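Local coordinates for group 3 allergen SMIPP-S Yv6023A04 (Sarcoptes scabiei type hominis, PDB 3H7O), which is an inactivated paralogue of trypsin-like serine proteases that keeps the chymotrypsin fold but probably lacks the proteolytic activity generally assigned to its family, at residues N88-I92 with Y217-I221. The protein carries 3 engineered substitutions. Sequence-based numbering, arbitrary orientation.
Sequences NDIAI and YVSWI
With its ring swung to the backbone N side, CG anti to the carbonyl carbon (chi1 -59°), Tyr217 runs alongside Ile90 in the opposite direction, its ring face over the isoleucine, and carries its hydroxyl to Asn88. Ile90 turns CG1 anti to its own N, which leaves CG2 over the middle of that ring: the methyl carbon CG2 stands 3.9 Å from the Tyr217 ring centroid, a CH-pi contact, while Ile90 CD1 reaches toward Tyr217 CD2. At the far end, Tyr217 OH donates a short 2.5 Å hydrogen bond to Asn88 OD1. The oxygen sits in the plane of the ring and the donor in that of the carbonyl, on a lone pair (134° at OD1), although amide and ring are nearly perpendicular. Asn88 ND2 is hydrogen-bonded to the backbone oxygen of Phe80, which helps fix the rotation of the amide. A water bridges the same two residues, accepting from Asn88 N at 2.9 Å and donating to Tyr217 OH at 3.0 Å. The pairing illustrates how a chymotrypsin fold joins its halves: helix 218-225, which follows strand 209-213 of the second barrel, packs back against strand 91-95 of the N-terminal barrel and the loop leading into it. Asp89, at the position of the triad aspartate in active relatives, has its CB directed away from this contact, and its OD1 accepts a hydrogen bond from His43 N. Farther along, Ile92 CD1 covers a face of Trp220, 4.1 Å from the centroid of the six-membered ring and offset toward its rim, and also meets Ile221 CG1 at 3.9 Å. Leu39 of strand 37-40 touches Ile90, Ile92 and Ile221 alike.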
# COMPACT_ATOMS: atom_id res chain seq x y z
N ASN A 88 4.38 -6.25 11.43
CA ASN A 88 4.95 -4.93 11.11
C ASN A 88 5.31 -4.81 9.62
O ASN A 88 6.43 -4.43 9.27
CB ASN A 88 6.16 -4.61 11.99
CG ASN A 88 5.84 -4.68 13.47
OD1 ASN A 88 4.82 -4.16 13.92
ND2 ASN A 88 6.72 -5.31 14.24
N ASP A 89 4.35 -5.14 8.77
CA ASP A 89 4.56 -5.16 7.33
C ASP A 89 4.35 -3.77 6.74
O ASP A 89 3.42 -3.52 5.96
CB ASP A 89 3.61 -6.18 6.68
CG ASP A 89 4.06 -6.59 5.29
OD1 ASP A 89 5.09 -6.09 4.80
OD2 ASP A 89 3.36 -7.43 4.70
N ILE A 90 5.25 -2.87 7.11
CA ILE A 90 5.17 -1.47 6.74
C ILE A 90 6.60 -0.92 6.57
O ILE A 90 7.52 -1.30 7.30
CB ILE A 90 4.36 -0.67 7.80
CG1 ILE A 90 4.01 0.73 7.29
CG2 ILE A 90 5.07 -0.67 9.18
CD1 ILE A 90 2.99 1.46 8.15
N ALA A 91 6.79 -0.06 5.57
CA ALA A 91 8.12 0.48 5.27
C ALA A 91 8.02 1.87 4.68
O ALA A 91 7.07 2.19 3.97
CB ALA A 91 8.86 -0.45 4.31
N ILE A 92 9.03 2.68 4.97
CA ILE A 92 9.14 4.01 4.37
C ILE A 92 10.32 4.03 3.41
O ILE A 92 11.43 3.64 3.77
CB ILE A 92 9.27 5.11 5.44
CG1 ILE A 92 8.01 5.15 6.31
CG2 ILE A 92 9.49 6.48 4.77
CD1 ILE A 92 8.14 5.97 7.59
N TYR A 217 1.47 3.36 13.70
CA TYR A 217 2.85 3.67 13.31
C TYR A 217 3.09 5.15 13.02
O TYR A 217 4.19 5.53 12.62
CB TYR A 217 3.26 2.84 12.08
CG TYR A 217 3.18 1.35 12.30
CD1 TYR A 217 4.28 0.63 12.79
CD2 TYR A 217 2.00 0.65 12.03
CE1 TYR A 217 4.20 -0.74 12.99
CE2 TYR A 217 1.92 -0.72 12.23
CZ TYR A 217 3.02 -1.41 12.71
OH TYR A 217 2.94 -2.77 12.91
N VAL A 218 2.07 5.97 13.24
CA VAL A 218 2.13 7.37 12.81
C VAL A 218 3.18 8.19 13.58
O VAL A 218 3.75 9.13 13.03
CB VAL A 218 0.72 8.04 12.76
CG1 VAL A 218 0.28 8.50 14.13
CG2 VAL A 218 0.71 9.19 11.77
N SER A 219 3.46 7.80 14.82
CA SER A 219 4.54 8.42 15.60
C SER A 219 5.90 8.14 14.95
O SER A 219 6.73 9.04 14.80
CB SER A 219 4.52 7.91 17.04
OG SER A 219 5.55 8.51 17.80
N TRP A 220 6.11 6.88 14.56
CA TRP A 220 7.33 6.45 13.88
C TRP A 220 7.44 7.09 12.49
O TRP A 220 8.52 7.54 12.11
CB TRP A 220 7.36 4.91 13.79
CG TRP A 220 8.38 4.35 12.84
CD1 TRP A 220 9.74 4.37 12.99
CD2 TRP A 220 8.12 3.69 11.60
NE1 TRP A 220 10.35 3.76 11.91
CE2 TRP A 220 9.38 3.33 11.04
CE3 TRP A 220 6.96 3.35 10.90
CZ2 TRP A 220 9.49 2.66 9.82
CZ3 TRP A 220 7.07 2.68 9.68
CH2 TRP A 220 8.33 2.34 9.16
N ILE A 221 6.33 7.13 11.76
CA ILE A 221 6.27 7.77 10.44
C ILE A 221 6.64 9.26 10.52
O ILE A 221 7.45 9.75 9.73
CB ILE A 221 4.88 7.58 9.76
CG1 ILE A 221 4.66 6.11 9.41
CG2 ILE A 221 4.75 8.45 8.50
CD1 ILE A 221 3.21 5.74 9.14
O HOH W 1 1.74 -5.43 12.16